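Local structure of fiber KNOB domain (Avirulent turkey hemorrhagic enteritis virus, 4D63) at residues T61-R66 with K96-R101; A52-F57 with Q79-I84; P158-Q163 with I174-V179. The protein forms the trimeric head domain of a siadenovirus fibre and binds sialic acid, consistent with a role in attaching the virus to host-cell glycans. All coordinates share one frame; numbering follows the deposited sequence.

Contact 1: T61-R66 with K96-R101; sequences TAKVLR and KSIELR
K63 reaching over E99, with L65 meeting I98 beneath it, makes a mixed polar and apolar side-chain contact in the fibre-head beta-sandwich, between strand 98-101 and the start of strand 64-71 with the loop before it. The 64-71 strand pairs with 53-59 and 75-80, whereas 98-101 is an outermost strand beside 171-176, so side chains bridge them, with the CA atoms of L65 and I98 8.0 Å apart. With chi1 at -166°, K63 swings its chain away from its own amide and runs extended to chi4, where it bends. CD of K63 comes 3.3 Å from O of E99, and NZ of K63 gives this oxygen only a weak hydrogen bond at 3.4 Å. Deeper in, CD2 of L65 touches CG2 of I98 at 3.8 Å, and F80 packs on both residues. The carboxylate of E99 turns to K175 in a salt bridge through OE2; its OE1 remains 5.2 Å from NZ of K63. Attraction between the K63 ammonium and the E99 carboxylate is therefore probably only long-range. The lysine chain lies along the E99 carbonyl with its amine beside the edge of the buried L65-I98 pair, a weak polar grip on an apolar contact.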
ATOM      1  N   THR A  61     -25.348   0.926  10.946  1.00 51.93           N
ATOM      2  CA  THR A  61     -25.894   2.067  11.664  1.00 50.94           C
ATOM      3  C   THR A  61     -26.273   3.157  10.677  1.00 49.65           C
ATOM      4  O   THR A  61     -26.403   4.309  11.060  1.00 48.84           O
ATOM      5  CB  THR A  61     -24.889   2.628  12.701  1.00 52.28           C
ATOM      6  OG1 THR A  61     -23.774   3.232  12.040  1.00 49.56           O
ATOM      7  CG2 THR A  61     -24.383   1.527  13.612  1.00 59.65           C
ATOM      8  N   ALA A  62     -26.439   2.803   9.406  1.00 46.49           N
ATOM      9  CA  ALA A  62     -26.834   3.763   8.390  1.00 47.83           C
ATOM     10  C   ALA A  62     -25.785   4.845   8.091  1.00 50.54           C
ATOM     11  O   ALA A  62     -26.122   5.878   7.494  1.00 49.58           O
ATOM     12  CB  ALA A  62     -28.158   4.412   8.767  1.00 47.85           C
ATOM     13  N   LYS A  63     -24.524   4.633   8.484  1.00 50.76           N
ATOM     14  CA  LYS A  63     -23.460   5.511   8.001  1.00 46.33           C
ATOM     15  C   LYS A  63     -23.311   5.265   6.502  1.00 41.98           C
ATOM     16  O   LYS A  63     -23.324   4.140   6.046  1.00 40.15           O
ATOM     17  CB  LYS A  63     -22.118   5.303   8.728  1.00 50.78           C
ATOM     18  CG  LYS A  63     -21.153   6.452   8.437  1.00 58.21           C
ATOM     19  CD  LYS A  63     -19.765   6.352   9.086  1.00 60.49           C
ATOM     20  CE  LYS A  63     -19.165   7.751   9.284  1.00 61.06           C
ATOM     21  NZ  LYS A  63     -17.857   7.986   8.600  1.00 63.79           N
ATOM     22  N   VAL A  64     -23.167   6.337   5.750  1.00 43.39           N
ATOM     23  CA  VAL A  64     -22.990   6.284   4.308  1.00 44.27           C
ATOM     24  C   VAL A  64     -21.493   6.464   4.028  1.00 46.39           C
ATOM     25  O   VAL A  64     -20.892   7.452   4.477  1.00 38.63           O
ATOM     26  CB  VAL A  64     -23.783   7.436   3.643  1.00 46.22           C
ATOM     27  CG1 VAL A  64     -23.537   7.511   2.144  1.00 45.25           C
ATOM     28  CG2 VAL A  64     -25.275   7.291   3.949  1.00 48.26           C
ATOM     29  N   LEU A  65     -20.919   5.513   3.279  1.00 42.90           N
ATOM     30  CA  LEU A  65     -19.539   5.611   2.807  1.00 38.90           C
ATOM     31  C   LEU A  65     -19.568   5.839   1.325  1.00 37.35           C
ATOM     32  O   LEU A  65     -19.857   4.923   0.540  1.00 36.76           O
ATOM     33  CB  LEU A  65     -18.731   4.342   3.111  1.00 37.91           C
ATOM     34  CG  LEU A  65     -18.816   3.806   4.530  1.00 37.92           C
ATOM     35  CD1 LEU A  65     -17.986   2.541   4.624  1.00 38.94           C
ATOM     36  CD2 LEU A  65     -18.376   4.829   5.577  1.00 39.29           C
ATOM     37  N   ARG A  66     -19.228   7.054   0.933  1.00 36.96           N
ATOM     38  CA  ARG A  66     -19.288   7.422  -0.444  1.00 42.89           C
ATOM     39  C   ARG A  66     -17.975   7.114  -1.166  1.00 41.84           C
ATOM     40  O   ARG A  66     -16.883   7.207  -0.592  1.00 35.25           O
ATOM     41  CB  ARG A  66     -19.670   8.905  -0.555  1.00 48.50           C
ATOM     42  CG  ARG A  66     -21.120   9.141  -0.138  1.00 54.96           C
ATOM     43  CD  ARG A  66     -21.414  10.594   0.164  1.00 62.63           C
ATOM     44  NE  ARG A  66     -20.838  11.511  -0.830  1.00 69.72           N
ATOM     45  CZ  ARG A  66     -19.760  12.296  -0.660  1.00 76.68           C
ATOM     46  NH1 ARG A  66     -19.066  12.312   0.483  1.00 72.25           N
ATOM     47  NH2 ARG A  66     -19.365  13.088  -1.662  1.00 77.38           N
ATOM     48  N   LYS A  96      -8.615  13.665   7.276  1.00 37.78           N
ATOM     49  CA  LYS A  96      -9.975  13.450   7.614  1.00 40.38           C
ATOM     50  C   LYS A  96     -10.080  11.965   7.890  1.00 40.79           C
ATOM     51  O   LYS A  96      -9.281  11.180   7.403  1.00 37.19           O
ATOM     52  CB  LYS A  96     -10.855  13.849   6.453  1.00 43.79           C
ATOM     53  CG  LYS A  96     -10.791  15.325   6.085  1.00 51.76           C
ATOM     54  CD  LYS A  96     -11.888  15.647   5.070  1.00 60.16           C
ATOM     55  CE  LYS A  96     -11.737  17.023   4.417  1.00 70.00           C
ATOM     56  NZ  LYS A  96     -12.183  18.136   5.303  1.00 72.15           N
ATOM     57  N   SER A  97     -11.079  11.596   8.671  1.00 42.19           N
ATOM     58  CA  SER A  97     -11.262  10.223   9.076  1.00 42.64           C
ATOM     59  C   SER A  97     -12.529   9.662   8.495  1.00 40.53           C
ATOM     60  O   SER A  97     -13.538  10.349   8.521  1.00 35.57           O
ATOM     61  CB  SER A  97     -11.388  10.184  10.586  1.00 42.77           C
ATOM     62  OG  SER A  97     -10.159  10.546  11.156  1.00 47.34           O
ATOM     63  N   ILE A  98     -12.490   8.418   7.999  1.00 36.23           N
ATOM     64  CA  ILE A  98     -13.716   7.610   7.970  1.00 37.85           C
ATOM     65  C   ILE A  98     -13.867   6.934   9.342  1.00 37.89           C
ATOM     66  O   ILE A  98     -13.046   6.121   9.746  1.00 37.03           O
ATOM     67  CB  ILE A  98     -13.714   6.532   6.877  1.00 37.31           C
ATOM     68  CG1 ILE A  98     -13.668   7.192   5.494  1.00 39.71           C
ATOM     69  CG2 ILE A  98     -14.954   5.647   7.021  1.00 36.38           C
ATOM     70  CD1 ILE A  98     -13.273   6.232   4.396  1.00 39.29           C
ATOM     71  N   GLU A  99     -14.922   7.263  10.048  1.00 36.95           N
ATOM     72  CA  GLU A  99     -15.080   6.835  11.420  1.00 40.85           C
ATOM     73  C   GLU A  99     -16.023   5.656  11.486  1.00 41.11           C
ATOM     74  O   GLU A  99     -17.159   5.754  11.060  1.00 38.82           O
ATOM     75  CB  GLU A  99     -15.637   7.985  12.260  1.00 45.78           C
ATOM     76  CG  GLU A  99     -14.762   9.228  12.214  1.00 47.62           C
ATOM     77  CD  GLU A  99     -15.343  10.387  12.990  1.00 58.42           C
ATOM     78  OE1 GLU A  99     -16.577  10.569  12.922  1.00 65.66           O
ATOM     79  OE2 GLU A  99     -14.567  11.118  13.653  1.00 60.57           O
ATOM     80  N   LEU A 100     -15.535   4.538  12.005  1.00 38.75           N
ATOM     81  CA  LEU A 100     -16.336   3.341  12.146  1.00 40.21           C
ATOM     82  C   LEU A 100     -16.415   2.945  13.619  1.00 41.11           C
ATOM     83  O   LEU A 100     -15.383   2.781  14.285  1.00 40.92           O
ATOM     84  CB  LEU A 100     -15.722   2.217  11.301  1.00 42.12           C
ATOM     85  CG  LEU A 100     -15.723   2.497   9.790  1.00 46.23           C
ATOM     86  CD1 LEU A 100     -14.785   1.527   9.082  1.00 47.36           C
ATOM     87  CD2 LEU A 100     -17.149   2.413   9.213  1.00 45.75           C
ATOM     88  N   ARG A 101     -17.634   2.830  14.131  1.00 43.36           N
ATOM     89  CA  ARG A 101     -17.870   2.533  15.549  1.00 45.68           C
ATOM     90  C   ARG A 101     -18.103   1.052  15.733  1.00 41.30           C
ATOM     91  O   ARG A 101     -18.305   0.346  14.759  1.00 39.06           O
ATOM     92  CB  ARG A 101     -19.100   3.304  16.044  1.00 54.30           C
ATOM     93  CG  ARG A 101     -18.983   4.812  15.862  1.00 64.25           C
ATOM     94  CD  ARG A 101     -19.937   5.623  16.732  1.00 71.74           C
ATOM     95  NE  ARG A 101     -19.180   6.574  17.559  1.00 79.32           N
ATOM     96  CZ  ARG A 101     -18.935   6.438  18.870  1.00 88.47           C
ATOM     97  NH1 ARG A 101     -19.406   5.410  19.575  1.00 95.54           N
ATOM     98  NH2 ARG A 101     -18.213   7.352  19.494  1.00 94.99           N
TER

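Contact 2: A52-F57 with Q79-I84; sequences ATNGQF and QFIDNI
F57 and F80 meet rim to rim inside the antiparallel beta-sandwich of the fibre head, neither ring lying over the face of the other. Their planes differ by just 19° and their centroids are 6.0 Å apart, so this is a rim-to-rim meeting of two nearly parallel rings and not a stack. CE2 of F57 comes 3.8 Å from CZ of F80, and CD2 of F57 lies 3.9 Å from CE2 of F80. Each ring is set beside its own backbone N (chi1 -64° for F57, -70° for F80), and the strands bring the two side chains together at about a right angle. Those strands, 53-59 and 75-80, flank 64-71 on its two sides in the sheet, and the rings meet across that middle strand. Y67 also meets the ring of F57, P158 packs on it, and M160 touches F80, which extends the packing round the pair. Towards the surface, N54 and I81 form a second, looser touch, their side chains again crossing nearly perpendicularly. The amide oxygen of N54 already accepts a hydrogen bond from K68, and its contact with I81 is a loose van der Waals one: OD1 of N54 lies 4.1 Å from CD1 of I81.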
ATOM      1  N   ALA A  52     -15.640   9.137 -13.928  1.00 61.96           N
ATOM      2  CA  ALA A  52     -15.781   8.559 -12.603  1.00 59.33           C
ATOM      3  C   ALA A  52     -17.214   8.659 -12.103  1.00 57.63           C
ATOM      4  O   ALA A  52     -17.765   9.748 -12.016  1.00 60.06           O
ATOM      5  CB  ALA A  52     -14.819   9.239 -11.636  1.00 59.59           C
ATOM      6  N   THR A  53     -17.796   7.510 -11.773  1.00 52.28           N
ATOM      7  CA  THR A  53     -19.181   7.399 -11.320  1.00 52.99           C
ATOM      8  C   THR A  53     -19.301   7.375  -9.790  1.00 51.91           C
ATOM      9  O   THR A  53     -18.547   6.675  -9.117  1.00 49.46           O
ATOM     10  CB  THR A  53     -19.793   6.076 -11.811  1.00 52.23           C
ATOM     11  OG1 THR A  53     -19.587   5.953 -13.218  1.00 58.31           O
ATOM     12  CG2 THR A  53     -21.293   5.984 -11.478  1.00 53.57           C
ATOM     13  N   ASN A  54     -20.279   8.097  -9.247  1.00 49.64           N
ATOM     14  CA  ASN A  54     -20.536   8.071  -7.815  1.00 47.50           C
ATOM     15  C   ASN A  54     -21.305   6.850  -7.351  1.00 46.85           C
ATOM     16  O   ASN A  54     -22.062   6.258  -8.103  1.00 44.12           O
ATOM     17  CB  ASN A  54     -21.257   9.322  -7.375  1.00 51.38           C
ATOM     18  CG  ASN A  54     -20.389  10.537  -7.501  1.00 58.36           C
ATOM     19  OD1 ASN A  54     -19.526  10.779  -6.664  1.00 63.19           O
ATOM     20  ND2 ASN A  54     -20.572  11.283  -8.581  1.00 66.85           N
ATOM     21  N   GLY A  55     -21.058   6.473  -6.097  1.00 42.80           N
ATOM     22  CA  GLY A  55     -21.715   5.341  -5.450  1.00 40.81           C
ATOM     23  C   GLY A  55     -21.570   5.458  -3.939  1.00 38.65           C
ATOM     24  O   GLY A  55     -20.909   6.363  -3.447  1.00 41.86           O
ATOM     25  N   GLN A  56     -22.210   4.567  -3.198  1.00 39.87           N
ATOM     26  CA  GLN A  56     -21.936   4.461  -1.787  1.00 43.14           C
ATOM     27  C   GLN A  56     -22.284   3.083  -1.236  1.00 41.54           C
ATOM     28  O   GLN A  56     -23.007   2.285  -1.876  1.00 37.89           O
ATOM     29  CB  GLN A  56     -22.600   5.604  -0.973  1.00 46.45           C
ATOM     30  CG  GLN A  56     -24.120   5.568  -0.864  1.00 49.73           C
ATOM     31  CD  GLN A  56     -24.785   5.914  -2.163  1.00 56.18           C
ATOM     32  OE1 GLN A  56     -24.480   6.942  -2.769  1.00 58.62           O
ATOM     33  NE2 GLN A  56     -25.692   5.052  -2.613  1.00 59.67           N
ATOM     34  N   PHE A  57     -21.700   2.809  -0.071  1.00 38.45           N
ATOM     35  CA  PHE A  57     -22.092   1.724   0.767  1.00 36.04           C
ATOM     36  C   PHE A  57     -22.747   2.364   1.959  1.00 35.58           C
ATOM     37  O   PHE A  57     -22.544   3.551   2.252  1.00 39.19           O
ATOM     38  CB  PHE A  57     -20.890   0.924   1.260  1.00 38.79           C
ATOM     39  CG  PHE A  57     -20.106   0.229   0.183  1.00 39.88           C
ATOM     40  CD1 PHE A  57     -20.570  -0.931  -0.379  1.00 38.54           C
ATOM     41  CD2 PHE A  57     -18.871   0.712  -0.215  1.00 38.63           C
ATOM     42  CE1 PHE A  57     -19.846  -1.594  -1.343  1.00 41.96           C
ATOM     43  CE2 PHE A  57     -18.142   0.060  -1.187  1.00 40.46           C
ATOM     44  CZ  PHE A  57     -18.627  -1.100  -1.752  1.00 43.33           C
ATOM     45  N   GLN A  79     -12.393   4.464  -5.327  1.00 34.03           N
ATOM     46  CA  GLN A  79     -11.859   5.315  -4.304  1.00 35.59           C
ATOM     47  C   GLN A  79     -12.935   5.777  -3.347  1.00 35.99           C
ATOM     48  O   GLN A  79     -13.950   6.296  -3.785  1.00 35.58           O
ATOM     49  CB  GLN A  79     -11.199   6.542  -4.920  1.00 40.06           C
ATOM     50  CG  GLN A  79     -10.355   7.331  -3.930  1.00 39.29           C
ATOM     51  CD  GLN A  79      -9.756   8.587  -4.526  1.00 41.53           C
ATOM     52  OE1 GLN A  79      -9.145   8.562  -5.568  1.00 47.74           O
ATOM     53  NE2 GLN A  79      -9.900   9.683  -3.830  1.00 46.89           N
ATOM     54  N   PHE A  80     -12.676   5.638  -2.036  1.00 34.29           N
ATOM     55  CA  PHE A  80     -13.532   6.236  -1.011  1.00 32.40           C
ATOM     56  C   PHE A  80     -13.220   7.711  -0.906  1.00 33.73           C
ATOM     57  O   PHE A  80     -12.053   8.090  -0.817  1.00 33.83           O
ATOM     58  CB  PHE A  80     -13.364   5.524   0.327  1.00 33.49           C
ATOM     59  CG  PHE A  80     -13.937   4.140   0.338  1.00 33.90           C
ATOM     60  CD1 PHE A  80     -13.307   3.102  -0.365  1.00 34.86           C
ATOM     61  CD2 PHE A  80     -15.099   3.860   1.031  1.00 34.07           C
ATOM     62  CE1 PHE A  80     -13.830   1.814  -0.374  1.00 32.72           C
ATOM     63  CE2 PHE A  80     -15.644   2.579   0.999  1.00 35.37           C
ATOM     64  CZ  PHE A  80     -15.007   1.559   0.312  1.00 33.16           C
ATOM     65  N   ILE A  81     -14.271   8.543  -0.906  1.00 33.97           N
ATOM     66  CA  ILE A  81     -14.125   9.993  -1.049  1.00 37.40           C
ATOM     67  C   ILE A  81     -14.575  10.861   0.140  1.00 35.86           C
ATOM     68  O   ILE A  81     -14.432  12.084   0.076  1.00 36.54           O
ATOM     69  CB  ILE A  81     -14.813  10.537  -2.346  1.00 38.90           C
ATOM     70  CG1 ILE A  81     -16.346  10.391  -2.251  1.00 40.41           C
ATOM     71  CG2 ILE A  81     -14.238   9.852  -3.587  1.00 40.70           C
ATOM     72  CD1 ILE A  81     -17.117  11.025  -3.384  1.00 41.09           C
ATOM     73  N   ASP A  82     -15.100  10.269   1.209  1.00 38.98           N
ATOM     74  CA  ASP A  82     -15.494  11.055   2.391  1.00 39.15           C
ATOM     75  C   ASP A  82     -14.336  11.741   3.140  1.00 42.02           C
ATOM     76  O   ASP A  82     -14.558  12.748   3.811  1.00 41.49           O
ATOM     77  CB  ASP A  82     -16.267  10.177   3.379  1.00 42.19           C
ATOM     78  CG  ASP A  82     -17.645   9.784   2.850  1.00 43.10           C
ATOM     79  OD1 ASP A  82     -18.296  10.664   2.246  1.00 43.04           O
ATOM     80  OD2 ASP A  82     -18.063   8.604   3.021  1.00 37.31           O
ATOM     81  N   ASN A  83     -13.118  11.211   3.044  1.00 37.27           N
ATOM     82  CA  ASN A  83     -12.033  11.695   3.901  1.00 37.93           C
ATOM     83  C   ASN A  83     -10.804  12.103   3.099  1.00 37.06           C
ATOM     84  O   ASN A  83      -9.673  11.822   3.496  1.00 32.99           O
ATOM     85  CB  ASN A  83     -11.637  10.627   4.927  1.00 36.83           C
ATOM     86  CG  ASN A  83     -10.958   9.426   4.278  1.00 37.06           C
ATOM     87  OD1 ASN A  83     -11.252   9.088   3.124  1.00 33.36           O
ATOM     88  ND2 ASN A  83     -10.034   8.791   4.999  1.00 37.66           N
ATOM     89  N   ILE A  84     -11.015  12.811   1.998  1.00 38.59           N
ATOM     90  CA  ILE A  84      -9.883  13.370   1.279  1.00 42.40           C
ATOM     91  C   ILE A  84      -9.263  14.516   2.119  1.00 42.95           C
ATOM     92  O   ILE A  84      -9.914  15.512   2.403  1.00 51.24           O
ATOM     93  CB  ILE A  84     -10.260  13.772  -0.175  1.00 47.42           C
ATOM     94  CG1 ILE A  84     -10.803  12.542  -0.921  1.00 46.71           C
ATOM     95  CG2 ILE A  84      -9.038  14.329  -0.910  1.00 48.12           C
ATOM     96  CD1 ILE A  84     -11.442  12.880  -2.239  1.00 49.82           C
TER

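Contact 3: P158-Q163 with I174-V179; sequences PHMIIQ and IKIKSV
M160 reaches I176 through an extended side chain, chi1 -174° and chi2 178°, which carries SD well out from the 157-163 strand before chi3 (-73°) turns CE aside. I162, two residues on and pointing to the same side of that strand, has CG1 beside the backbone N and then a nearly straight chain that advances CD1. I176 on the 171-176 strand has the same pair of torsions, and its CD1 is the point on which both meet. SD of M160 lies 4.4 Å from CD1 of I176, and CD1 of I162 is 4.3 Å from the same methyl. I174 also faces the 158-163 segment, at a slightly longer range.

The two strands belong to the head-domain beta-sandwich and are separated in sheet order by 129-137 and 142-154; no hydrogen bond joins the segments, and the CA atoms of I162 and I174 are 9.2 Å apart. Contact is thus made across the interior by side chains alone. L133 packs on I174 and I176, while V149 and L151 pack on M160. On the other side of the 157-163 strand, H159 and I161 pack against M87 and Y93 of a neighbouring subunit. The three touching residues are buried and meet through methyl groups and a thioether, so cohesion here is van der Waals and hydrophobic, with no directional bond dictating the fit.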
ATOM      1  N   PRO A 158     -21.460  -7.282   0.313  1.00 42.98           N
ATOM      2  CA  PRO A 158     -20.123  -6.758   0.503  1.00 43.58           C
ATOM      3  C   PRO A 158     -19.783  -6.516   1.985  1.00 42.65           C
ATOM      4  O   PRO A 158     -20.622  -6.098   2.760  1.00 39.85           O
ATOM      5  CB  PRO A 158     -20.127  -5.456  -0.297  1.00 42.25           C
ATOM      6  CG  PRO A 158     -21.555  -5.031  -0.347  1.00 43.39           C
ATOM      7  CD  PRO A 158     -22.387  -6.279  -0.251  1.00 43.78           C
ATOM      8  N   HIS A 159     -18.548  -6.831   2.349  1.00 38.65           N
ATOM      9  CA  HIS A 159     -18.040  -6.560   3.655  1.00 36.35           C
ATOM     10  C   HIS A 159     -16.658  -5.942   3.539  1.00 34.00           C
ATOM     11  O   HIS A 159     -15.861  -6.375   2.723  1.00 31.79           O
ATOM     12  CB  HIS A 159     -17.898  -7.855   4.411  1.00 35.41           C
ATOM     13  CG  HIS A 159     -19.192  -8.542   4.704  1.00 38.24           C
ATOM     14  ND1 HIS A 159     -19.945  -9.163   3.737  1.00 38.65           N
ATOM     15  CD2 HIS A 159     -19.826  -8.771   5.875  1.00 40.62           C
ATOM     16  CE1 HIS A 159     -21.004  -9.719   4.291  1.00 42.04           C
ATOM     17  NE2 HIS A 159     -20.956  -9.493   5.589  1.00 41.70           N
ATOM     18  N   MET A 160     -16.375  -4.980   4.410  1.00 34.75           N
ATOM     19  CA  MET A 160     -15.036  -4.401   4.563  1.00 33.89           C
ATOM     20  C   MET A 160     -14.330  -5.105   5.708  1.00 30.71           C
ATOM     21  O   MET A 160     -14.850  -5.188   6.803  1.00 33.05           O
ATOM     22  CB  MET A 160     -15.114  -2.895   4.864  1.00 32.64           C
ATOM     23  CG  MET A 160     -13.756  -2.220   4.901  1.00 30.74           C
ATOM     24  SD  MET A 160     -13.922  -0.466   5.207  1.00 34.39           S
ATOM     25  CE  MET A 160     -14.557   0.021   3.612  1.00 38.41           C
ATOM     26  N   ILE A 161     -13.151  -5.633   5.422  1.00 30.92           N
ATOM     27  CA  ILE A 161     -12.350  -6.356   6.398  1.00 32.65           C
ATOM     28  C   ILE A 161     -11.235  -5.414   6.840  1.00 32.36           C
ATOM     29  O   ILE A 161     -10.442  -4.936   6.021  1.00 32.62           O
ATOM     30  CB  ILE A 161     -11.723  -7.630   5.802  1.00 33.76           C
ATOM     31  CG1 ILE A 161     -12.777  -8.471   5.045  1.00 32.82           C
ATOM     32  CG2 ILE A 161     -11.036  -8.433   6.909  1.00 35.48           C
ATOM     33  CD1 ILE A 161     -13.858  -9.050   5.937  1.00 32.68           C
ATOM     34  N   ILE A 162     -11.180  -5.135   8.127  1.00 31.35           N
ATOM     35  CA  ILE A 162     -10.153  -4.259   8.673  1.00 33.61           C
ATOM     36  C   ILE A 162      -9.340  -5.015   9.716  1.00 34.08           C
ATOM     37  O   ILE A 162      -9.863  -5.380  10.758  1.00 38.78           O
ATOM     38  CB  ILE A 162     -10.773  -3.025   9.369  1.00 34.09           C
ATOM     39  CG1 ILE A 162     -11.649  -2.226   8.399  1.00 33.94           C
ATOM     40  CG2 ILE A 162      -9.688  -2.148   9.998  1.00 35.94           C
ATOM     41  CD1 ILE A 162     -12.495  -1.196   9.092  1.00 33.46           C
ATOM     42  N   GLN A 163      -8.052  -5.189   9.469  1.00 32.27           N
ATOM     43  CA  GLN A 163      -7.199  -5.864  10.401  1.00 31.07           C
ATOM     44  C   GLN A 163      -6.193  -4.916  10.932  1.00 34.31           C
ATOM     45  O   GLN A 163      -5.590  -4.101  10.182  1.00 29.57           O
ATOM     46  CB  GLN A 163      -6.534  -7.021   9.730  1.00 31.63           C
ATOM     47  CG  GLN A 163      -7.569  -7.972   9.191  1.00 33.08           C
ATOM     48  CD  GLN A 163      -6.984  -9.141   8.465  1.00 35.26           C
ATOM     49  OE1 GLN A 163      -6.469  -9.012   7.352  1.00 38.09           O
ATOM     50  NE2 GLN A 163      -7.094 -10.310   9.073  1.00 35.81           N
ATOM     51  N   ILE A 174     -12.760   2.927  15.202  1.00 29.86           N
ATOM     52  CA  ILE A 174     -11.614   2.904  14.334  1.00 33.19           C
ATOM     53  C   ILE A 174     -11.802   4.060  13.366  1.00 34.09           C
ATOM     54  O   ILE A 174     -12.858   4.160  12.714  1.00 34.89           O
ATOM     55  CB  ILE A 174     -11.546   1.553  13.575  1.00 34.26           C
ATOM     56  CG1 ILE A 174     -11.338   0.416  14.587  1.00 38.36           C
ATOM     57  CG2 ILE A 174     -10.429   1.534  12.566  1.00 33.52           C
ATOM     58  CD1 ILE A 174     -11.391  -0.975  14.006  1.00 37.85           C
ATOM     59  N   LYS A 175     -10.791   4.918  13.273  1.00 32.40           N
ATOM     60  CA  LYS A 175     -10.732   5.960  12.243  1.00 35.34           C
ATOM     61  C   LYS A 175      -9.720   5.609  11.146  1.00 35.23           C
ATOM     62  O   LYS A 175      -8.540   5.350  11.425  1.00 33.50           O
ATOM     63  CB  LYS A 175     -10.292   7.271  12.858  1.00 40.78           C
ATOM     64  CG  LYS A 175     -11.194   7.822  13.949  1.00 43.52           C
ATOM     65  CD  LYS A 175     -10.730   9.221  14.343  1.00 48.34           C
ATOM     66  CE  LYS A 175     -11.564   9.778  15.489  1.00 55.35           C
ATOM     67  NZ  LYS A 175     -12.120  11.112  15.161  1.00 59.75           N
ATOM     68  N   ILE A 176     -10.183   5.553   9.906  1.00 33.31           N
ATOM     69  CA  ILE A 176      -9.295   5.392   8.768  1.00 31.19           C
ATOM     70  C   ILE A 176      -8.934   6.784   8.308  1.00 31.68           C
ATOM     71  O   ILE A 176      -9.790   7.517   7.837  1.00 28.28           O
ATOM     72  CB  ILE A 176      -9.958   4.602   7.631  1.00 32.39           C
ATOM     73  CG1 ILE A 176     -10.351   3.213   8.128  1.00 31.01           C
ATOM     74  CG2 ILE A 176      -9.021   4.501   6.417  1.00 31.01           C
ATOM     75  CD1 ILE A 176     -11.210   2.470   7.151  1.00 33.49           C
ATOM     76  N   LYS A 177      -7.653   7.131   8.445  1.00 32.25           N
ATOM     77  CA  LYS A 177      -7.141   8.482   8.178  1.00 37.52           C
ATOM     78  C   LYS A 177      -6.505   8.643   6.800  1.00 36.39           C
ATOM     79  O   LYS A 177      -6.068   9.733   6.447  1.00 37.23           O
ATOM     80  CB  LYS A 177      -6.060   8.804   9.203  1.00 37.67           C
ATOM     81  CG  LYS A 177      -6.531   8.628  10.612  1.00 43.23           C
ATOM     82  CD  LYS A 177      -7.434   9.760  11.015  1.00 49.72           C
ATOM     83  CE  LYS A 177      -7.148  10.199  12.442  1.00 56.10           C
ATOM     84  NZ  LYS A 177      -5.705  10.514  12.655  1.00 57.30           N
ATOM     85  N   SER A 178      -6.407   7.522   6.091  1.00 35.23           N
ATOM     86  CA  SER A 178      -5.850   7.402   4.756  1.00 34.73           C
ATOM     87  C   SER A 178      -6.929   7.549   3.692  1.00 32.18           C
ATOM     88  O   SER A 178      -8.050   7.122   3.907  1.00 29.84           O
ATOM     89  CB  SER A 178      -5.330   5.958   4.575  1.00 37.20           C
ATOM     90  OG  SER A 178      -3.970   5.869   4.867  1.00 41.80           O
ATOM     91  N   VAL A 179      -6.549   8.052   2.517  1.00 31.85           N
ATOM     92  CA  VAL A 179      -7.404   8.009   1.336  1.00 30.17           C
ATOM     93  C   VAL A 179      -7.244   6.644   0.650  1.00 28.14           C
ATOM     94  O   VAL A 179      -6.152   6.295   0.145  1.00 29.94           O
ATOM     95  CB  VAL A 179      -7.059   9.133   0.329  1.00 30.31           C
ATOM     96  CG1 VAL A 179      -8.019   9.081  -0.860  1.00 30.42           C
ATOM     97  CG2 VAL A 179      -7.135  10.481   1.009  1.00 29.54           C
TER

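All three contacts lie in one head domain, and their strands follow one continuous antiparallel pairing order that folds into the beta-sandwich. Contacts 1 and 2 have centres 12 Å apart and alternate along the chain; they meet where strand 64-71 pairs with 53-59, and through the R66-D82 salt bridge. Contact 3 follows both in sequence. Its centre is 9 Å from that of contact 1 and 14 Å from that of contact 2. Backbone pairing of 98-101 with 171-176 joins it to contact 1; N83 bonding to the backbone of S178, and F80 touching M160, join it to contact 2. Contact 1 stays within the subunit, while contacts 2 and 3 also touch neighbouring subunits, and I84 of contact 2 touches a bound sialic acid.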